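Local coordinates for protein digeranylgeranylglycerophospholipid reductase (Sulfolobus acidocaldarius, PDB 4OPC) that reduces the double bonds of the geranylgeranyl chains of archaeal membrane lipid precursors to saturated phytanyl chains, using bound FAD, at residues G76-S81 / V87-G92; E195-H200 / W217-K222. One frame throughout, in Å; residues are numbered along the deposited sequence.

Contact 1 (G76-S81 / V87-G92). With PGT ((1S)-2-{[{[(2R)-2,3-dihydroxypropyl]oxy}(hydroxy)phosphoryl]oxy}-1-[(palmitoyloxy)methyl]ethyl stearate), chain C.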
loop_
_atom_site.group_PDB
_atom_site.type_symbol
_atom_site.label_atom_id
_atom_site.label_comp_id
_atom_site.label_asym_id
_atom_site.label_seq_id
_atom_site.Cartn_x
_atom_site.Cartn_y
_atom_site.Cartn_z
ATOM N N GLY A 76 -5.634 18.254 4.794
ATOM C CA GLY A 76 -5.687 18.132 3.350
ATOM C C GLY A 76 -4.331 18.007 2.690
ATOM O O GLY A 76 -3.311 17.855 3.363
ATOM N N ILE A 77 -4.337 18.063 1.363
ATOM C CA ILE A 77 -3.128 17.938 0.563
ATOM C C ILE A 77 -3.057 19.066 -0.457
ATOM O O ILE A 77 -4.061 19.425 -1.069
ATOM C CB ILE A 77 -3.102 16.598 -0.198
ATOM C CG1 ILE A 77 -3.081 15.427 0.786
ATOM C CG2 ILE A 77 -1.896 16.522 -1.134
ATOM C CD1 ILE A 77 -3.082 14.069 0.112
ATOM N N LYS A 78 -1.871 19.644 -0.616
ATOM C CA LYS A 78 -1.611 20.593 -1.692
ATOM C C LYS A 78 -0.786 19.868 -2.747
ATOM O O LYS A 78 0.313 19.393 -2.462
ATOM C CB LYS A 78 -0.845 21.806 -1.159
ATOM C CG LYS A 78 -1.559 22.592 -0.063
ATOM C CD LYS A 78 -2.555 23.582 -0.610
ATOM C CE LYS A 78 -3.120 24.444 0.509
ATOM N NZ LYS A 78 -4.077 25.458 -0.012
ATOM N N LEU A 79 -1.329 19.766 -3.959
ATOM C CA LEU A 79 -0.676 19.074 -5.060
ATOM C C LEU A 79 -0.107 20.097 -6.041
ATOM O O LEU A 79 -0.857 20.915 -6.580
ATOM C CB LEU A 79 -1.688 18.167 -5.766
ATOM C CG LEU A 79 -1.178 17.420 -6.989
ATOM C CD1 LEU A 79 -0.212 16.357 -6.538
ATOM C CD2 LEU A 79 -2.335 16.806 -7.762
ATOM N N TYR A 80 1.202 20.051 -6.270
ATOM C CA TYR A 80 1.899 21.051 -7.072
ATOM C C TYR A 80 2.251 20.550 -8.466
ATOM O O TYR A 80 2.771 19.446 -8.636
ATOM C CB TYR A 80 3.208 21.453 -6.389
ATOM C CG TYR A 80 3.070 22.233 -5.107
ATOM C CD1 TYR A 80 2.611 21.626 -3.943
ATOM C CD2 TYR A 80 3.462 23.552 -5.033
ATOM C CE1 TYR A 80 2.491 22.335 -2.767
ATOM C CE2 TYR A 80 3.353 24.271 -3.856
ATOM C CZ TYR A 80 2.871 23.656 -2.724
ATOM O OH TYR A 80 2.767 24.378 -1.549
ATOM N N SER A 81 1.988 21.382 -9.468
ATOM C CA SER A 81 2.434 21.097 -10.828
ATOM C C SER A 81 3.968 21.145 -10.899
ATOM O O SER A 81 4.618 21.754 -10.046
ATOM C CB SER A 81 1.847 22.138 -11.777
ATOM O OG SER A 81 2.358 23.422 -11.461
ATOM N N VAL A 87 -1.351 24.894 -7.956
ATOM C CA VAL A 87 -1.517 24.045 -6.783
ATOM C C VAL A 87 -2.986 23.679 -6.643
ATOM O O VAL A 87 -3.846 24.555 -6.576
ATOM C CB VAL A 87 -1.057 24.756 -5.500
ATOM C CG1 VAL A 87 -1.314 23.875 -4.283
ATOM C CG2 VAL A 87 0.415 25.100 -5.591
ATOM N N TRP A 88 -3.265 22.382 -6.633
ATOM C CA TRP A 88 -4.603 21.878 -6.374
ATOM C C TRP A 88 -4.734 21.511 -4.901
ATOM O O TRP A 88 -3.870 20.828 -4.339
ATOM C CB TRP A 88 -4.893 20.654 -7.242
ATOM C CG TRP A 88 -5.200 20.966 -8.688
ATOM C CD1 TRP A 88 -5.242 22.200 -9.281
ATOM C CD2 TRP A 88 -5.502 20.018 -9.719
ATOM N NE1 TRP A 88 -5.559 22.072 -10.617
ATOM C CE2 TRP A 88 -5.729 20.744 -10.906
ATOM C CE3 TRP A 88 -5.618 18.621 -9.750
ATOM C CZ2 TRP A 88 -6.046 20.121 -12.113
ATOM C CZ3 TRP A 88 -5.937 18.006 -10.949
ATOM C CH2 TRP A 88 -6.149 18.756 -12.112
ATOM N N THR A 89 -5.806 21.955 -4.264
ATOM C CA THR A 89 -6.034 21.625 -2.869
ATOM C C THR A 89 -7.155 20.606 -2.732
ATOM O O THR A 89 -8.270 20.836 -3.210
ATOM C CB THR A 89 -6.384 22.874 -2.051
ATOM O OG1 THR A 89 -5.306 23.809 -2.132
ATOM C CG2 THR A 89 -6.616 22.507 -0.593
ATOM N N VAL A 90 -6.861 19.478 -2.094
ATOM C CA VAL A 90 -7.899 18.515 -1.761
ATOM C C VAL A 90 -7.979 18.339 -0.247
ATOM O O VAL A 90 -6.987 18.032 0.411
ATOM C CB VAL A 90 -7.713 17.161 -2.496
ATOM C CG1 VAL A 90 -7.828 17.364 -3.999
ATOM C CG2 VAL A 90 -6.377 16.523 -2.156
ATOM N N ASN A 91 -9.165 18.568 0.304
ATOM C CA ASN A 91 -9.353 18.507 1.748
ATOM C C ASN A 91 -9.745 17.116 2.219
ATOM O O ASN A 91 -10.432 16.382 1.512
ATOM C CB ASN A 91 -10.393 19.534 2.193
ATOM C CG ASN A 91 -9.940 20.959 1.955
ATOM O OD1 ASN A 91 -8.845 21.350 2.357
ATOM N ND2 ASN A 91 -10.777 21.740 1.288
ATOM N N GLY A 92 -9.292 16.760 3.416
ATOM C CA GLY A 92 -9.560 15.452 3.988
ATOM C C GLY A 92 -8.779 15.270 5.276
ATOM O O GLY A 92 -7.617 15.666 5.368
HETATM C C48 PGT C . 2.520 7.822 -9.695
HETATM C C47 PGT C . 2.410 6.401 -9.180
HETATM C C46 PGT C . 3.451 6.175 -8.103
HETATM C C45 PGT C . 3.279 7.213 -7.011
HETATM C C44 PGT C . 3.806 6.690 -5.692
HETATM C C43 PGT C . 5.129 7.356 -5.361
HETATM C C42 PGT C . 5.706 6.692 -4.131
HETATM C C41 PGT C . 4.810 7.026 -2.965
HETATM C C40 PGT C . 5.595 7.000 -1.676
HETATM C C39 PGT C . 4.928 7.973 -0.730
HETATM C C38 PGT C . 3.482 7.590 -0.550
HETATM C C37 PGT C . 2.792 8.666 0.254
HETATM C C36 PGT C . 1.375 8.217 0.518
HETATM C C35 PGT C . 0.535 9.369 1.019
HETATM C C34 PGT C . -0.860 8.859 1.325
HETATM C C33 PGT C . -1.840 9.996 1.515
HETATM C C32 PGT C . -2.849 9.669 2.599
HETATM C C31 PGT C . -3.971 8.772 2.101
HETATM O O31 PGT C . -4.195 7.743 2.710
HETATM O O2 PGT C . -4.743 9.095 0.956
HETATM C C2 PGT C . -6.026 9.650 1.182
HETATM C C1 PGT C . -7.082 8.612 1.500
HETATM O O3P PGT C . -6.629 7.316 1.839
HETATM P P PGT C . -7.030 6.111 0.890
HETATM O O1P PGT C . -6.877 6.654 -0.513
HETATM O O2P PGT C . -6.127 4.904 1.095
HETATM O O4P PGT C . -8.536 5.635 1.096
HETATM C C4 PGT C . -9.495 6.405 1.791
HETATM C C5 PGT C . -10.864 5.768 1.716
HETATM O O5 PGT C . -11.332 5.507 3.019
HETATM C C6 PGT C . -10.781 4.482 0.930
HETATM O O6 PGT C . -10.918 3.362 1.773
HETATM C C3 PGT C . -6.561 10.346 -0.057
HETATM O O3 PGT C . -5.815 11.480 -0.431
HETATM C C11 PGT C . -5.780 11.665 -1.827
HETATM O O11 PGT C . -6.799 11.545 -2.478
HETATM C C12 PGT C . -4.474 12.003 -2.515
HETATM C C13 PGT C . -4.730 12.607 -3.880
HETATM C C14 PGT C . -3.402 12.907 -4.543
HETATM C C15 PGT C . -3.031 11.794 -5.500
HETATM C C16 PGT C . -1.777 12.159 -6.266
HETATM C C17 PGT C . -2.031 11.955 -7.743
HETATM C C18 PGT C . -0.933 12.596 -8.565
HETATM C C19 PGT C . -1.351 12.652 -10.020
HETATM C C20 PGT C . -2.449 13.678 -10.227
HETATM C C21 PGT C . -1.997 14.710 -11.240
HETATM C C22 PGT C . -3.177 15.223 -12.038
HETATM C C23 PGT C . -2.676 15.733 -13.372
HETATM C C24 PGT C . -3.839 15.995 -14.303
HETATM C C25 PGT C . -3.625 15.258 -15.608
HETATM C C26 PGT C . -4.834 14.397 -15.911
#
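Ile77 and Leu79 pair with Val90 and Trp88 through four backbone hydrogen bonds, as the strands 76-80 and 87-92 run antiparallel with their axes 4.5 Å apart. The two form a beta hairpin of the large mixed sheet, and the alternating register gives it two unlike faces. Ile77, Leu79, Trp88 and Val90 share the sheet face on the lipid side, where Ile77 and Leu79 line the pocket; Lys78, Tyr80, Val87 and Thr89 lie on the other face. The bond from Leu79 N to Trp88 O is nearly straight, 176° at the hydrogen, and lies in the carbonyl plane. Gly76 faces Asn91 in a non-hydrogen-bonded pair, where a beta carbon would run into Val90 O.

On the lipid face, Val90 CG2 sits 3.8 Å from Ile77 CB. Ile77 has CG1 anti to the carbonyl carbon (chi1 -63°) and an extended outer arm, which brings Ile77 CD1 to 3.6 Å from PGT C12. Leu79 CD2 lies 4.0 Å from PGT C20 farther along the same acyl chain, while the Trp88 ring leans past Leu79 CD2 at an oblique tilt and gains a cation-pi contact with Lys370. Leu377 of helix 374-383 packs on both Leu79 and Trp88.

On the other face, Val87 CG2 lies 3.4 Å above the plane of the Tyr80 ring, offset toward its rim, a CH-pi contact. Val87 CG1 meets Lys78 CB. The Lys78 chain bends at chi2 (-83°), then runs extended alongside Thr89, and Tyr202 adds a cation-pi contact to this lysine. At the end of the chain, Lys78 NZ donates to Thr89 OG1 at 3.0 Å.

Contact 2 (E195-H200 / W217-K222). With PGT ((1S)-2-{[{[(2R)-2,3-dihydroxypropyl]oxy}(hydroxy)phosphoryl]oxy}-1-[(palmitoyloxy)methyl]ethyl stearate), chain C.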
loop_
_atom_site.group_PDB
_atom_site.type_symbol
_atom_site.label_atom_id
_atom_site.label_comp_id
_atom_site.label_asym_id
_atom_site.label_seq_id
_atom_site.Cartn_x
_atom_site.Cartn_y
_atom_site.Cartn_z
ATOM N N GLU A 195 12.495 27.609 9.634
ATOM C CA GLU A 195 11.388 28.544 9.563
ATOM C C GLU A 195 10.098 27.764 9.800
ATOM O O GLU A 195 10.003 26.588 9.426
ATOM C CB GLU A 195 11.365 29.208 8.185
ATOM C CG GLU A 195 10.844 30.633 8.170
ATOM C CD GLU A 195 11.237 31.380 6.905
ATOM O OE1 GLU A 195 12.199 30.949 6.236
ATOM O OE2 GLU A 195 10.587 32.395 6.575
ATOM N N ASP A 196 9.122 28.407 10.437
ATOM C CA ASP A 196 7.816 27.798 10.666
ATOM C C ASP A 196 7.239 27.301 9.356
ATOM O O ASP A 196 7.355 27.954 8.318
ATOM C CB ASP A 196 6.839 28.792 11.300
ATOM C CG ASP A 196 7.188 29.118 12.736
ATOM O OD1 ASP A 196 7.990 28.377 13.339
ATOM O OD2 ASP A 196 6.646 30.113 13.262
ATOM N N ILE A 197 6.624 26.130 9.403
ATOM C CA ILE A 197 6.032 25.553 8.219
ATOM C C ILE A 197 4.685 26.197 7.918
ATOM O O ILE A 197 3.779 26.191 8.756
ATOM C CB ILE A 197 5.878 24.036 8.394
ATOM C CG1 ILE A 197 7.261 23.402 8.583
ATOM C CG2 ILE A 197 5.150 23.436 7.201
ATOM C CD1 ILE A 197 7.240 21.897 8.866
ATOM N N GLU A 198 4.572 26.772 6.722
ATOM C CA GLU A 198 3.323 27.372 6.265
ATOM C C GLU A 198 2.258 26.301 6.064
ATOM O O GLU A 198 2.528 25.269 5.449
ATOM C CB GLU A 198 3.545 28.123 4.950
ATOM C CG GLU A 198 4.269 29.450 5.096
ATOM C CD GLU A 198 3.396 30.525 5.717
ATOM O OE1 GLU A 198 2.552 31.099 4.993
ATOM O OE2 GLU A 198 3.552 30.793 6.927
ATOM N N ASP A 199 1.057 26.559 6.585
ATOM C CA ASP A 199 -0.067 25.633 6.451
ATOM C C ASP A 199 0.368 24.226 6.830
ATOM O O ASP A 199 0.243 23.283 6.045
ATOM C CB ASP A 199 -0.608 25.659 5.024
ATOM C CG ASP A 199 -1.203 27.001 4.661
ATOM O OD1 ASP A 199 -1.875 27.604 5.524
ATOM O OD2 ASP A 199 -0.990 27.456 3.518
ATOM N N HIS A 200 0.887 24.092 8.045
ATOM C CA HIS A 200 1.486 22.835 8.470
ATOM C C HIS A 200 0.477 21.693 8.625
ATOM O O HIS A 200 0.878 20.549 8.800
ATOM C CB HIS A 200 2.312 23.014 9.752
ATOM C CG HIS A 200 1.492 23.035 11.005
ATOM N ND1 HIS A 200 0.719 24.115 11.372
ATOM C CD2 HIS A 200 1.329 22.107 11.977
ATOM C CE1 HIS A 200 0.109 23.848 12.513
ATOM N NE2 HIS A 200 0.466 22.638 12.904
ATOM N N TRP A 217 7.693 13.894 -5.398
ATOM C CA TRP A 217 8.326 14.377 -4.181
ATOM C C TRP A 217 7.247 14.743 -3.182
ATOM O O TRP A 217 6.127 15.113 -3.566
ATOM C CB TRP A 217 9.164 15.623 -4.466
ATOM C CG TRP A 217 10.587 15.359 -4.855
ATOM C CD1 TRP A 217 11.063 15.089 -6.113
ATOM C CD2 TRP A 217 11.724 15.381 -3.988
ATOM N NE1 TRP A 217 12.429 14.928 -6.069
ATOM C CE2 TRP A 217 12.857 15.102 -4.776
ATOM C CE3 TRP A 217 11.892 15.609 -2.620
ATOM C CZ2 TRP A 217 14.143 15.046 -4.238
ATOM C CZ3 TRP A 217 13.168 15.562 -2.092
ATOM C CH2 TRP A 217 14.276 15.292 -2.901
ATOM N N TRP A 218 7.577 14.661 -1.897
ATOM C CA TRP A 218 6.620 15.081 -0.890
ATOM C C TRP A 218 7.262 15.805 0.268
ATOM O O TRP A 218 8.459 15.662 0.525
ATOM C CB TRP A 218 5.803 13.896 -0.377
ATOM C CG TRP A 218 6.529 12.930 0.521
ATOM C CD1 TRP A 218 6.740 13.061 1.865
ATOM C CD2 TRP A 218 7.077 11.656 0.149
ATOM N NE1 TRP A 218 7.415 11.962 2.345
ATOM C CE2 TRP A 218 7.626 11.083 1.314
ATOM C CE3 TRP A 218 7.171 10.955 -1.061
ATOM C CZ2 TRP A 218 8.245 9.832 1.308
ATOM C CZ3 TRP A 218 7.789 9.728 -1.071
ATOM C CH2 TRP A 218 8.315 9.171 0.110
ATOM N N TYR A 219 6.434 16.561 0.985
ATOM C CA TYR A 219 6.839 17.346 2.140
ATOM C C TYR A 219 5.647 17.229 3.092
ATOM O O TYR A 219 4.630 17.907 2.911
ATOM C CB TYR A 219 7.110 18.788 1.676
ATOM C CG TYR A 219 7.543 19.799 2.720
ATOM C CD1 TYR A 219 6.614 20.404 3.556
ATOM C CD2 TYR A 219 8.873 20.204 2.812
ATOM C CE1 TYR A 219 6.996 21.363 4.477
ATOM C CE2 TYR A 219 9.268 21.170 3.735
ATOM C CZ TYR A 219 8.319 21.742 4.561
ATOM O OH TYR A 219 8.669 22.702 5.486
ATOM N N PHE A 220 5.763 16.326 4.066
ATOM C CA PHE A 220 4.661 15.988 4.965
ATOM C C PHE A 220 4.999 16.539 6.358
ATOM O O PHE A 220 5.824 15.950 7.070
ATOM C CB PHE A 220 4.501 14.458 5.068
ATOM C CG PHE A 220 3.913 13.788 3.846
ATOM C CD1 PHE A 220 3.488 14.500 2.733
ATOM C CD2 PHE A 220 3.770 12.411 3.839
ATOM C CE1 PHE A 220 2.940 13.841 1.637
ATOM C CE2 PHE A 220 3.230 11.754 2.759
ATOM C CZ PHE A 220 2.806 12.463 1.654
ATOM N N PRO A 221 4.371 17.661 6.761
ATOM C CA PRO A 221 4.745 18.220 8.070
ATOM C C PRO A 221 4.346 17.310 9.226
ATOM O O PRO A 221 3.241 16.749 9.247
ATOM C CB PRO A 221 3.958 19.536 8.134
ATOM C CG PRO A 221 3.670 19.888 6.673
ATOM C CD PRO A 221 3.444 18.543 6.028
ATOM N N LYS A 222 5.264 17.171 10.176
ATOM C CA LYS A 222 5.027 16.416 11.402
ATOM C C LYS A 222 4.905 17.348 12.610
ATOM O O LYS A 222 4.890 16.895 13.760
ATOM C CB LYS A 222 6.159 15.416 11.625
ATOM C CG LYS A 222 6.065 14.166 10.753
ATOM C CD LYS A 222 7.220 13.214 11.042
ATOM C CE LYS A 222 7.026 11.858 10.381
ATOM N NZ LYS A 222 6.007 11.025 11.089
HETATM C C48 PGT C . 2.520 7.822 -9.695
HETATM C C47 PGT C . 2.410 6.401 -9.180
HETATM C C46 PGT C . 3.451 6.175 -8.103
HETATM C C45 PGT C . 3.279 7.213 -7.011
HETATM C C44 PGT C . 3.806 6.690 -5.692
HETATM C C43 PGT C . 5.129 7.356 -5.361
HETATM C C42 PGT C . 5.706 6.692 -4.131
HETATM C C41 PGT C . 4.810 7.026 -2.965
HETATM C C40 PGT C . 5.595 7.000 -1.676
HETATM C C39 PGT C . 4.928 7.973 -0.730
HETATM C C38 PGT C . 3.482 7.590 -0.550
HETATM C C37 PGT C . 2.792 8.666 0.254
HETATM C C36 PGT C . 1.375 8.217 0.518
HETATM C C35 PGT C . 0.535 9.369 1.019
HETATM C C34 PGT C . -0.860 8.859 1.325
HETATM C C33 PGT C . -1.840 9.996 1.515
HETATM C C32 PGT C . -2.849 9.669 2.599
HETATM C C31 PGT C . -3.971 8.772 2.101
HETATM O O31 PGT C . -4.195 7.743 2.710
HETATM O O2 PGT C . -4.743 9.095 0.956
HETATM C C2 PGT C . -6.026 9.650 1.182
HETATM C C1 PGT C . -7.082 8.612 1.500
HETATM O O3P PGT C . -6.629 7.316 1.839
HETATM P P PGT C . -7.030 6.111 0.890
HETATM O O1P PGT C . -6.877 6.654 -0.513
HETATM O O2P PGT C . -6.127 4.904 1.095
HETATM O O4P PGT C . -8.536 5.635 1.096
HETATM C C4 PGT C . -9.495 6.405 1.791
HETATM C C5 PGT C . -10.864 5.768 1.716
HETATM O O5 PGT C . -11.332 5.507 3.019
HETATM C C6 PGT C . -10.781 4.482 0.930
HETATM O O6 PGT C . -10.918 3.362 1.773
HETATM C C3 PGT C . -6.561 10.346 -0.057
HETATM O O3 PGT C . -5.815 11.480 -0.431
HETATM C C11 PGT C . -5.780 11.665 -1.827
HETATM O O11 PGT C . -6.799 11.545 -2.478
HETATM C C12 PGT C . -4.474 12.003 -2.515
HETATM C C13 PGT C . -4.730 12.607 -3.880
HETATM C C14 PGT C . -3.402 12.907 -4.543
HETATM C C15 PGT C . -3.031 11.794 -5.500
HETATM C C16 PGT C . -1.777 12.159 -6.266
HETATM C C17 PGT C . -2.031 11.955 -7.743
HETATM C C18 PGT C . -0.933 12.596 -8.565
HETATM C C19 PGT C . -1.351 12.652 -10.020
HETATM C C20 PGT C . -2.449 13.678 -10.227
HETATM C C21 PGT C . -1.997 14.710 -11.240
HETATM C C22 PGT C . -3.177 15.223 -12.038
HETATM C C23 PGT C . -2.676 15.733 -13.372
HETATM C C24 PGT C . -3.839 15.995 -14.303
HETATM C C25 PGT C . -3.625 15.258 -15.608
HETATM C C26 PGT C . -4.834 14.397 -15.911
#
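Tyr219 and Pro221 of segment 217-222 receive Ile197 and His200 from the irregular loop 195-200, within the geranylgeranyl reductase catalytic domain. The alternation of the strand sends these two residues to the loop and Trp218 and Phe220 to the lipid and the flavin. Trp218 comes first: PGT C39 lies over one face of its indole, 3.4 Å from Trp218 CZ3.

Tyr219 points the other way. With its CG opposite the backbone N (chi1 180°), the ring extends to meet Ile197 arriving from the opposite direction. Ile197 CG2 lies at the ring edge, in its plane, 3.9 Å from Tyr219 CE1. Ile197 CG1 closes on the phenol oxygen, 3.5 Å from Tyr219 OH, whose hydrogen-bonding partner is Asp256.

Phe220 turns back to the pocket, where its CZ is 3.9 Å from PGT C35. The indole of the same strand covers one of its faces, with Trp218 CD1 3.4 Å above the ring centre.

Pro221 then touches both Ile197 and His200. Ile197 CG2 reaches Pro221 CG at 3.9 Å, and the backbone oxygen His200 O lies 3.3 Å from Pro221 CB. Asn72 ND2 hydrogen-bonds both His200 O and Pro221 O, tying loop to strand through a third residue. Replacing Ile197 by an alanine removes CG1, CG2 and CD1, and is likely to leave a gap at the Tyr219 ring edge and beside Pro221 CG.

The direct contact is therefore van der Waals packing, some of it carbon against oxygen; the polar atoms at its margin, Tyr219 OH, His200 O and Pro221 O, find their hydrogen bonds outside the two segments, in Asp256 and Asn72.

In the fold
After the N-terminal strands and helices, the chain makes the hairpin 70-80/87-97, whose short turn contact 1 closes. It then returns much later: strand 183-193 leads into loop 195-200, strand 202-206 follows, and contact 2 closes the longer excursion when strand 216-221 comes back past that loop. The contacts are in series, neither nested nor crossed, with centres 13 Å apart. Strand 202-206 joins them in the eight-stranded sheet, lying between strands 70-80 and 216-221 and pairing with both. The same lipid touches both: contact 1 meets the acyl chain on glycerol O3, contact 2 the one on O2, and contact 2 also reaches the flavin.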